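Local coordinates for putative type I restriction enzyme R protein (Bacteroides fragilis NCTC 9343, PDB 3EVY) that probably cleaves DNA with ATP hydrolysis as the R subunit of a type I restriction system, this chain being a C-terminal piece of that subunit, at residues 15-18 against 19-23; 43-46 against 47-50; 51-54 against 55-58; 78-81 against 82-86. All blocks are in the same frame, centred on the assembly; numbering follows the deposited sequence.

Overall arrangement
Three of the four modelled helices carry the contacts, and each contact is a little over two turns of a single helix whose apolar side meets its neighbours. Contacts 2 and 3 follow one another along helix 43-63, their centres about 12 Å apart. Contact 1, on helix 12-30, and contact 4, on helix 78-91, lie on opposite sides of the chain's centre, about 18 Å between their own centres. Contact 3 touches both: M23 CG meets M56 CG at 3.7 Å, and L57 CD1 reaches Q85 NE2 at 3.3 Å. Contact 1 meets contact 4 directly where F20 CZ lies 3.9 Å from F81 CE1, and F49 CZ of contact 2 lies 3.8 Å from Y84 O of contact 4.

Contact 1 (15-18 against 19-23); sequences KLVE and RFNEM
K15 to R19, L16 to F20, V17 to N21 and E18 to E22 are joined by successive i to i+4 backbone hydrogen bonds of the α-helix 12-30. The bond from R19 N to K15 O is 3.2 Å long and almost straight, while F20 N to L16 O is shorter, at 2.9 Å, but bent to 151°. On this frame the side chains sort into an exposed, charged strip and a buried one. E18 and E22 run abreast along the strip, and their OE2 atoms stand 3.4 Å apart. Two acceptors this close would probably repel if both carry full charge. The chain of E22 lies back along the backbone, bringing its CG to within 3.4 Å of E18 O.

R19 leans the other way. The bend at its third torsion (chi3 68°) carries the guanidinium back toward L16, where NH1 lies 3.3 Å from the methyl CD2, obliquely to the guanidinium plane. L16 itself packs on E62 and V63 of helix 43-63 and on Y66, so the apolar strip faces that helix; F20 continues it onto R60. Between the two strips stands N21. Its OD1 accepts from T75 N and its ND2 donates to D73 O, tying the helix to the loop that precedes helix 78-91. That same ND2 lies 3.8 Å from V17 CG1.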
loop_
_atom_site.group_PDB
_atom_site.type_symbol
_atom_site.label_atom_id
_atom_site.label_comp_id
_atom_site.label_asym_id
_atom_site.label_seq_id
_atom_site.Cartn_x
_atom_site.Cartn_y
_atom_site.Cartn_z
ATOM N N LYS A 15 1.888 16.507 -2.504
ATOM C CA LYS A 15 2.189 16.155 -1.094
ATOM C C LYS A 15 1.784 14.731 -0.743
ATOM O O LYS A 15 2.580 13.987 -0.155
ATOM C CB LYS A 15 1.509 17.114 -0.091
ATOM C CG LYS A 15 2.354 18.337 0.334
ATOM C CD LYS A 15 1.571 19.310 1.242
ATOM C CE LYS A 15 0.437 20.008 0.493
ATOM N NZ LYS A 15 -0.611 20.616 1.373
ATOM N N LEU A 16 0.537 14.355 -1.022
ATOM C CA LEU A 16 0.077 13.018 -0.674
ATOM C C LEU A 16 0.795 11.901 -1.498
ATOM O O LEU A 16 0.938 10.768 -1.016
ATOM C CB LEU A 16 -1.442 12.897 -0.853
ATOM C CG LEU A 16 -2.406 13.797 -0.048
ATOM C CD1 LEU A 16 -3.819 14.007 -0.799
ATOM C CD2 LEU A 16 -2.658 13.205 1.346
ATOM N N VAL A 17 1.105 12.181 -2.759
ATOM C CA VAL A 17 1.837 11.214 -3.600
ATOM C C VAL A 17 3.202 10.946 -2.996
ATOM O O VAL A 17 3.617 9.798 -2.913
ATOM C CB VAL A 17 1.973 11.685 -5.084
ATOM C CG1 VAL A 17 3.058 10.884 -5.869
ATOM C CG2 VAL A 17 0.638 11.618 -5.810
ATOM N N GLU A 18 3.876 12.003 -2.514
ATOM C CA GLU A 18 5.187 11.853 -1.883
ATOM C C GLU A 18 5.123 11.006 -0.610
ATOM O O GLU A 18 5.918 10.102 -0.436
ATOM C CB GLU A 18 5.747 13.240 -1.546
ATOM C CG GLU A 18 7.110 13.148 -0.899
ATOM C CD GLU A 18 7.656 14.518 -0.544
ATOM O OE1 GLU A 18 7.351 15.493 -1.288
ATOM O OE2 GLU A 18 8.365 14.596 0.496
ATOM N N ARG A 19 4.181 11.305 0.286
ATOM C CA ARG A 19 3.875 10.459 1.419
ATOM C C ARG A 19 3.567 8.979 1.009
ATOM O O ARG A 19 4.002 8.043 1.684
ATOM C CB ARG A 19 2.634 10.950 2.174
ATOM C CG ARG A 19 2.905 11.988 3.241
ATOM C CD ARG A 19 1.608 12.718 3.706
ATOM N NE ARG A 19 0.742 11.787 4.432
ATOM C CZ ARG A 19 -0.543 12.002 4.691
ATOM N NH1 ARG A 19 -1.120 13.139 4.321
ATOM N NH2 ARG A 19 -1.241 11.082 5.349
ATOM N N PHE A 20 2.746 8.780 -0.016
ATOM C CA PHE A 20 2.362 7.374 -0.393
ATOM C C PHE A 20 3.629 6.614 -0.808
ATOM O O PHE A 20 3.826 5.449 -0.424
ATOM C CB PHE A 20 1.380 7.318 -1.580
ATOM C CG PHE A 20 1.046 5.884 -1.962
ATOM C CD1 PHE A 20 0.079 5.190 -1.276
ATOM C CD2 PHE A 20 1.843 5.193 -2.850
ATOM C CE1 PHE A 20 -0.138 3.847 -1.536
ATOM C CE2 PHE A 20 1.594 3.859 -3.133
ATOM C CZ PHE A 20 0.620 3.202 -2.490
ATOM N N ASN A 21 4.485 7.297 -1.572
ATOM C CA ASN A 21 5.649 6.635 -2.146
ATOM C C ASN A 21 6.703 6.276 -1.079
ATOM O O ASN A 21 7.416 5.240 -1.179
ATOM C CB ASN A 21 6.241 7.437 -3.306
ATOM C CG ASN A 21 5.401 7.354 -4.563
ATOM O OD1 ASN A 21 4.508 6.470 -4.696
ATOM N ND2 ASN A 21 5.691 8.215 -5.509
ATOM N N GLU A 22 6.820 7.129 -0.070
ATOM C CA GLU A 22 7.689 6.798 1.072
ATOM C C GLU A 22 7.151 5.650 1.869
ATOM O O GLU A 22 7.920 4.756 2.294
ATOM C CB GLU A 22 7.918 8.032 1.968
ATOM C CG GLU A 22 8.725 9.087 1.255
ATOM C CD GLU A 22 8.683 10.480 1.959
ATOM O OE1 GLU A 22 8.027 10.616 3.046
ATOM O OE2 GLU A 22 9.298 11.438 1.393
ATOM N N MET A 23 5.853 5.691 2.155
ATOM C CA MET A 23 5.149 4.591 2.826
ATOM C C MET A 23 5.319 3.296 2.029
ATOM O O MET A 23 5.572 2.257 2.610
ATOM C CB MET A 23 3.680 4.893 2.871
ATOM C CG MET A 23 2.841 4.153 3.882
ATOM S SD MET A 23 1.185 4.975 4.071
ATOM C CE MET A 23 1.931 6.699 4.226
#

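Contact 2 (43-46 against 47-50); sequences ELDK and RRFV
R47 folds back over E43 and K46 in the first turns of α-helix 43-63, while R48 lies beside D45 one step further round. Bends at the second and third torsions of R47 (chi2 -55°) lay its chain along the preceding turn. The 2.9 Å between its CG and E43 O is unusually short and doubtful as a sign of real strain. The guanidinium then has K46 CB at its edge, in its plane, 3.6 Å from NH2. The carboxylate of E43 is not a salt-bridge partner: OE2 is 4.3 Å from R47 NH2 and well out of the guanidinium plane, so no N-H is directed at it and any attraction is probably electrostatic only.

Much the same holds for the second acid-base pair. D45 OD1 hovers over the centre of one face of the R48 guanidinium, 4.2 Å above it, with carboxylate and guanidinium planes perpendicular. The oxygen comes over the face, without the in-plane N-H geometry of a salt bridge.

Outside this shell, the helical bonds hold the turn, R47 N donating to E43 O at 2.8 Å and F49 N to D45 O at 3.0 Å. S42 OG, just before the helix, accepts from D45 N. F49 meets the ring of F31 edge-to-face and packs on Y88 and M91 of helix 78-91, whose last turn also supplies M91 O as a weak acceptor for R47 NH2. R47 NE, buried in this contact, has no hydrogen-bond partner in the model and lies 3.5 Å from the carbonyl carbon of K46.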
loop_
_atom_site.group_PDB
_atom_site.type_symbol
_atom_site.label_atom_id
_atom_site.label_comp_id
_atom_site.label_asym_id
_atom_site.label_seq_id
_atom_site.Cartn_x
_atom_site.Cartn_y
_atom_site.Cartn_z
ATOM N N GLU A 43 1.478 -13.698 14.736
ATOM C CA GLU A 43 0.361 -12.795 14.698
ATOM C C GLU A 43 0.803 -11.316 14.731
ATOM O O GLU A 43 0.122 -10.463 14.159
ATOM C CB GLU A 43 -0.699 -13.133 15.771
ATOM C CG GLU A 43 -2.139 -13.336 15.156
ATOM C CD GLU A 43 -2.228 -14.512 14.126
ATOM O OE1 GLU A 43 -1.300 -15.372 14.018
ATOM O OE2 GLU A 43 -3.254 -14.574 13.407
ATOM N N LEU A 44 1.947 -11.013 15.367
ATOM C CA LEU A 44 2.394 -9.609 15.382
ATOM C C LEU A 44 2.736 -9.180 13.937
ATOM O O LEU A 44 2.428 -8.068 13.549
ATOM C CB LEU A 44 3.565 -9.330 16.358
ATOM C CG LEU A 44 3.200 -9.419 17.884
ATOM C CD1 LEU A 44 4.351 -9.011 18.790
ATOM C CD2 LEU A 44 1.862 -8.683 18.276
ATOM N N ASP A 45 3.378 -10.063 13.175
ATOM C CA ASP A 45 3.701 -9.748 11.797
ATOM C C ASP A 45 2.465 -9.595 10.943
ATOM O O ASP A 45 2.414 -8.668 10.140
ATOM C CB ASP A 45 4.590 -10.786 11.180
ATOM C CG ASP A 45 5.995 -10.678 11.668
ATOM O OD1 ASP A 45 6.382 -9.600 12.155
ATOM O OD2 ASP A 45 6.725 -11.647 11.540
ATOM N N LYS A 46 1.498 -10.496 11.098
ATOM C CA LYS A 46 0.221 -10.354 10.382
ATOM C C LYS A 46 -0.465 -9.059 10.744
ATOM O O LYS A 46 -0.947 -8.382 9.869
ATOM C CB LYS A 46 -0.723 -11.521 10.590
ATOM C CG LYS A 46 -0.103 -12.797 10.209
ATOM C CD LYS A 46 -0.825 -13.909 10.899
ATOM C CE LYS A 46 -1.787 -14.549 9.951
ATOM N NZ LYS A 46 -1.451 -15.988 9.730
ATOM N N ARG A 47 -0.455 -8.681 12.021
ATOM C CA ARG A 47 -1.034 -7.383 12.378
ATOM C C ARG A 47 -0.291 -6.197 11.751
ATOM O O ARG A 47 -0.932 -5.222 11.337
ATOM C CB ARG A 47 -1.154 -7.183 13.873
ATOM C CG ARG A 47 -1.869 -8.333 14.571
ATOM C CD ARG A 47 -3.240 -8.597 13.960
ATOM N NE ARG A 47 -3.205 -9.576 12.853
ATOM C CZ ARG A 47 -4.294 -10.057 12.234
ATOM N NH1 ARG A 47 -5.512 -9.644 12.591
ATOM N NH2 ARG A 47 -4.173 -10.942 11.259
ATOM N N ARG A 48 1.035 -6.291 11.710
ATOM C CA ARG A 48 1.867 -5.230 11.145
ATOM C C ARG A 48 1.472 -5.014 9.667
ATOM O O ARG A 48 1.343 -3.872 9.206
ATOM C CB ARG A 48 3.341 -5.608 11.278
ATOM C CG ARG A 48 4.365 -4.780 10.483
ATOM C CD ARG A 48 5.688 -4.911 11.248
ATOM N NE ARG A 48 5.405 -5.394 12.629
ATOM C CZ ARG A 48 6.337 -5.684 13.538
ATOM N NH1 ARG A 48 7.626 -5.535 13.195
ATOM N NH2 ARG A 48 5.996 -6.112 14.777
ATOM N N PHE A 49 1.285 -6.121 8.949
ATOM C CA PHE A 49 0.977 -6.046 7.560
ATOM C C PHE A 49 -0.397 -5.412 7.360
ATOM O O PHE A 49 -0.518 -4.432 6.610
ATOM C CB PHE A 49 0.962 -7.423 6.910
ATOM C CG PHE A 49 0.199 -7.436 5.637
ATOM C CD1 PHE A 49 0.765 -6.882 4.475
ATOM C CD2 PHE A 49 -1.088 -7.948 5.579
ATOM C CE1 PHE A 49 0.052 -6.853 3.297
ATOM C CE2 PHE A 49 -1.759 -7.945 4.423
ATOM C CZ PHE A 49 -1.207 -7.393 3.264
ATOM N N VAL A 50 -1.415 -5.958 8.022
ATOM C CA VAL A 50 -2.750 -5.349 8.015
ATOM C C VAL A 50 -2.753 -3.828 8.301
ATOM O O VAL A 50 -3.351 -3.053 7.571
ATOM C CB VAL A 50 -3.657 -6.104 9.013
ATOM C CG1 VAL A 50 -5.016 -5.391 9.193
ATOM C CG2 VAL A 50 -3.849 -7.474 8.522
#

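Contact 3 (51-54 against 55-58); sequences ILFR and AMLR
F53 packs against M56 and L57 in a local helical contact, i to i+3 and i to i+4, in the middle of helix 43-63, which packs on both helix 12-30 and helix 78-91. With CG opposite the backbone N (chi1 -173°), beside the carbonyl carbon, the ring of F53 is carried forward over the next turn. There the methyl of M56 comes up to it, CE lying 3.6 Å from CD1, and the two side chains meet nearly at right angles. The turn at the last torsion of M56 (chi3 -46°) is what brings that methyl round to the ring. L57 approaches another part of the ring through its stem, with CB 4.0 Å from CE2; the same CB sits 3.3 Å from F53 O. Beneath them L57 N donates to F53 O at 2.8 Å, and M56 N to L52 O in a nearly straight bond.

R54 and R58 occupy the exposed side. R54 is stretched out from CG to NE, and R58 runs abreast of it, its CD 4.0 Å from R54 NE. The two guanidinium planes stand almost perpendicular, and NH2 of R54 is 4.2 Å from NH1 of R58. Such like charges probably disfavour each other somewhat, though the aliphatic parts still pack.

Both neighbouring helices use the apolar side. M56 and L52 reach F27 of helix 12-30, while the ring of F53 meets those of F81 and Y88 on helix 78-91. With F53 and M56 inward and R54 and R58 out, this is approximately the pattern of an amphipathic helix in a small all-helical bundle.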
loop_
_atom_site.group_PDB
_atom_site.type_symbol
_atom_site.label_atom_id
_atom_site.label_comp_id
_atom_site.label_asym_id
_atom_site.label_seq_id
_atom_site.Cartn_x
_atom_site.Cartn_y
_atom_site.Cartn_z
ATOM N N ILE A 51 -2.038 -3.396 9.351
ATOM C CA ILE A 51 -2.013 -1.988 9.734
ATOM C C ILE A 51 -1.304 -1.138 8.689
ATOM O O ILE A 51 -1.798 -0.088 8.287
ATOM C CB ILE A 51 -1.384 -1.876 11.140
ATOM C CG1 ILE A 51 -2.409 -2.413 12.153
ATOM C CG2 ILE A 51 -0.998 -0.452 11.459
ATOM C CD1 ILE A 51 -1.825 -2.854 13.554
ATOM N N LEU A 52 -0.177 -1.630 8.175
ATOM C CA LEU A 52 0.516 -0.927 7.147
ATOM C C LEU A 52 -0.308 -0.877 5.888
ATOM O O LEU A 52 -0.326 0.131 5.183
ATOM C CB LEU A 52 1.909 -1.549 6.813
ATOM C CG LEU A 52 3.068 -1.320 7.811
ATOM C CD1 LEU A 52 4.447 -1.688 7.219
ATOM C CD2 LEU A 52 3.099 0.123 8.300
ATOM N N PHE A 53 -0.897 -2.002 5.531
ATOM C CA PHE A 53 -1.564 -1.992 4.280
ATOM C C PHE A 53 -2.820 -1.109 4.386
ATOM O O PHE A 53 -3.208 -0.445 3.423
ATOM C CB PHE A 53 -1.949 -3.379 3.836
ATOM C CG PHE A 53 -2.515 -3.382 2.425
ATOM C CD1 PHE A 53 -1.647 -3.392 1.323
ATOM C CD2 PHE A 53 -3.887 -3.321 2.215
ATOM C CE1 PHE A 53 -2.166 -3.385 0.015
ATOM C CE2 PHE A 53 -4.410 -3.285 0.876
ATOM C CZ PHE A 53 -3.513 -3.329 -0.176
ATOM N N ARG A 54 -3.522 -1.156 5.513
ATOM C CA ARG A 54 -4.707 -0.225 5.680
ATOM C C ARG A 54 -4.369 1.229 5.447
ATOM O O ARG A 54 -5.086 1.954 4.766
ATOM C CB ARG A 54 -5.375 -0.338 7.062
ATOM C CG ARG A 54 -6.683 0.524 7.153
ATOM C CD ARG A 54 -7.413 0.274 8.449
ATOM N NE ARG A 54 -8.575 1.156 8.476
ATOM C CZ ARG A 54 -9.325 1.384 9.551
ATOM N NH1 ARG A 54 -9.062 0.774 10.705
ATOM N NH2 ARG A 54 -10.360 2.209 9.441
ATOM N N ALA A 55 -3.259 1.686 5.975
ATOM C CA ALA A 55 -2.821 3.074 5.787
ATOM C C ALA A 55 -2.447 3.410 4.354
ATOM O O ALA A 55 -2.678 4.518 3.881
ATOM C CB ALA A 55 -1.540 3.413 6.743
ATOM N N MET A 56 -1.737 2.503 3.692
ATOM C CA MET A 56 -1.461 2.683 2.222
ATOM C C MET A 56 -2.744 2.676 1.458
ATOM O O MET A 56 -2.949 3.497 0.546
ATOM C CB MET A 56 -0.589 1.471 1.693
ATOM C CG MET A 56 0.967 1.604 1.887
ATOM S SD MET A 56 1.784 0.571 0.621
ATOM C CE MET A 56 0.867 -0.904 0.722
ATOM N N LEU A 57 -3.641 1.735 1.780
ATOM C CA LEU A 57 -4.889 1.616 1.027
ATOM C C LEU A 57 -5.715 2.988 1.138
ATOM O O LEU A 57 -6.272 3.488 0.155
ATOM C CB LEU A 57 -5.746 0.411 1.508
ATOM C CG LEU A 57 -7.211 0.483 0.979
ATOM C CD1 LEU A 57 -7.292 0.387 -0.633
ATOM C CD2 LEU A 57 -8.108 -0.627 1.602
ATOM N N ARG A 58 -5.755 3.570 2.324
ATOM C CA ARG A 58 -6.526 4.819 2.564
ATOM C C ARG A 58 -5.901 5.985 1.832
ATOM O O ARG A 58 -6.623 6.821 1.228
ATOM C CB ARG A 58 -6.620 5.101 4.075
ATOM C CG ARG A 58 -7.602 4.177 4.800
ATOM C CD ARG A 58 -7.647 4.369 6.315
ATOM N NE ARG A 58 -8.054 5.739 6.664
ATOM C CZ ARG A 58 -9.322 6.147 6.795
ATOM N NH1 ARG A 58 -10.349 5.301 6.636
ATOM N NH2 ARG A 58 -9.557 7.430 7.094
#

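Contact 4 (78-81 against 82-86); sequences EQRF and ADYQS
F81 and Y84 form the close-packed side of this stretch of α-helix 78-91, whereas the R80 guanidinium, Q79 and D83 make up a looser, more polar side. The tyrosine ring is pressed onto the preceding turn, its edge toward F81 CA and its CD2 3.3 Å from R80 O. R80 lays its aliphatic part on the ring: CG, opposite the backbone N (chi1 -179°), rests 3.8 Å from Y84 CE2, and the bends at chi2 and chi3 then keep CD by the ring and set the guanidinium beyond it.

Behind this, Y84 meets the ring of F27 edge-to-face and leans on V34 and V37, while F81 sits on F20 and its ring makes a cation-pi contact with R60. E78 forms salt bridges to R60 in the last turn of helix 43-63 and to K64 just beyond it.

On the polar side, one water accepts from R80 NH1 at 2.6 Å and bonds to Y84 OH at 2.9 Å. It lies at the edge of both flat groups, in the plane of each, although guanidinium and ring are turned 58° apart. Q79 bends at its second torsion so that NE2 reaches D83 OD1 at 3.0 Å, but the hydrogen bond is weak, its N-H...O angle only 134°. Below it D83 N bonds to Q79 O at 2.9 Å. R80 NE and D83 OD2, 5.3 Å apart, make no direct salt bridge; a second water bridges them, accepting weakly from NE and donating to OD2 at a doubtfully short distance. The chemistry thus implies that R80 is coupled to both Y84 and D83 through water.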
loop_
_atom_site.group_PDB
_atom_site.type_symbol
_atom_site.label_atom_id
_atom_site.label_comp_id
_atom_site.label_asym_id
_atom_site.label_seq_id
_atom_site.Cartn_x
_atom_site.Cartn_y
_atom_site.Cartn_z
ATOM N N GLU A 78 -1.154 -0.934 -10.005
ATOM C CA GLU A 78 -2.546 -1.184 -9.531
ATOM C C GLU A 78 -2.838 -2.643 -9.300
ATOM O O GLU A 78 -3.342 -3.018 -8.226
ATOM C CB GLU A 78 -3.561 -0.621 -10.521
ATOM C CG GLU A 78 -3.767 0.863 -10.340
ATOM C CD GLU A 78 -4.275 1.225 -8.915
ATOM O OE1 GLU A 78 -5.161 0.553 -8.345
ATOM O OE2 GLU A 78 -3.724 2.161 -8.349
ATOM N N GLN A 79 -2.495 -3.486 -10.290
ATOM C CA GLN A 79 -2.738 -4.936 -10.167
ATOM C C GLN A 79 -2.002 -5.588 -8.996
ATOM O O GLN A 79 -2.625 -6.300 -8.155
ATOM C CB GLN A 79 -2.416 -5.655 -11.476
ATOM C CG GLN A 79 -2.852 -7.160 -11.454
ATOM C CD GLN A 79 -4.318 -7.358 -11.022
ATOM O OE1 GLN A 79 -5.248 -6.857 -11.671
ATOM N NE2 GLN A 79 -4.521 -8.055 -9.905
ATOM N N ARG A 80 -0.681 -5.373 -8.945
ATOM C CA ARG A 80 0.137 -5.802 -7.818
ATOM C C ARG A 80 -0.487 -5.333 -6.480
ATOM O O ARG A 80 -0.581 -6.101 -5.497
ATOM C CB ARG A 80 1.552 -5.235 -7.975
ATOM C CG ARG A 80 2.531 -5.645 -6.822
ATOM C CD ARG A 80 2.853 -7.165 -6.749
ATOM N NE ARG A 80 3.518 -7.767 -7.914
ATOM C CZ ARG A 80 4.857 -7.916 -8.029
ATOM N NH1 ARG A 80 5.699 -7.504 -7.068
ATOM N NH2 ARG A 80 5.382 -8.489 -9.111
ATOM N N PHE A 81 -0.928 -4.080 -6.456
ATOM C CA PHE A 81 -1.474 -3.505 -5.199
ATOM C C PHE A 81 -2.737 -4.279 -4.842
ATOM O O PHE A 81 -2.928 -4.615 -3.699
ATOM C CB PHE A 81 -1.845 -2.027 -5.418
ATOM C CG PHE A 81 -2.135 -1.295 -4.141
ATOM C CD1 PHE A 81 -1.061 -0.770 -3.370
ATOM C CD2 PHE A 81 -3.440 -1.180 -3.660
ATOM C CE1 PHE A 81 -1.295 -0.141 -2.177
ATOM C CE2 PHE A 81 -3.679 -0.501 -2.446
ATOM C CZ PHE A 81 -2.609 0.018 -1.715
ATOM N N ALA A 82 -3.596 -4.515 -5.856
ATOM C CA ALA A 82 -4.806 -5.379 -5.684
ATOM C C ALA A 82 -4.512 -6.779 -5.163
ATOM O O ALA A 82 -5.275 -7.339 -4.376
ATOM C CB ALA A 82 -5.576 -5.471 -6.980
ATOM N N ASP A 83 -3.415 -7.374 -5.629
ATOM C CA ASP A 83 -2.965 -8.667 -5.119
ATOM C C ASP A 83 -2.575 -8.615 -3.641
ATOM O O ASP A 83 -2.914 -9.493 -2.877
ATOM C CB ASP A 83 -1.836 -9.206 -6.008
ATOM C CG ASP A 83 -2.321 -9.558 -7.433
ATOM O OD1 ASP A 83 -3.528 -9.805 -7.626
ATOM O OD2 ASP A 83 -1.504 -9.537 -8.362
ATOM N N TYR A 84 -1.883 -7.565 -3.200
ATOM C CA TYR A 84 -1.685 -7.407 -1.762
ATOM C C TYR A 84 -3.042 -7.217 -1.057
ATOM O O TYR A 84 -3.252 -7.680 0.064
ATOM C CB TYR A 84 -0.800 -6.196 -1.473
ATOM C CG TYR A 84 0.695 -6.413 -1.707
ATOM C CD1 TYR A 84 1.472 -7.162 -0.794
ATOM C CD2 TYR A 84 1.339 -5.839 -2.826
ATOM C CE1 TYR A 84 2.834 -7.310 -0.977
ATOM C CE2 TYR A 84 2.711 -6.018 -3.028
ATOM C CZ TYR A 84 3.447 -6.737 -2.108
ATOM O OH TYR A 84 4.820 -6.899 -2.284
ATOM N N GLN A 85 -3.954 -6.535 -1.734
ATOM C CA GLN A 85 -5.233 -6.208 -1.117
ATOM C C GLN A 85 -6.042 -7.504 -0.906
ATOM O O GLN A 85 -6.682 -7.685 0.130
ATOM C CB GLN A 85 -5.958 -5.235 -1.994
ATOM C CG GLN A 85 -7.159 -4.575 -1.361
ATOM C CD GLN A 85 -7.936 -3.758 -2.378
ATOM O OE1 GLN A 85 -8.586 -4.304 -3.267
ATOM N NE2 GLN A 85 -7.859 -2.474 -2.267
ATOM N N SER A 86 -5.966 -8.451 -1.840
ATOM C CA SER A 86 -6.673 -9.747 -1.589
ATOM C C SER A 86 -6.207 -10.383 -0.284
ATOM O O SER A 86 -7.038 -10.890 0.502
ATOM C CB SER A 86 -6.487 -10.748 -2.734
ATOM O OG SER A 86 -6.875 -10.108 -3.940
HETATM O O HOH W 1 5.431 -5.951 -4.952
HETATM O O HOH W 2 0.772 -9.201 -9.178
#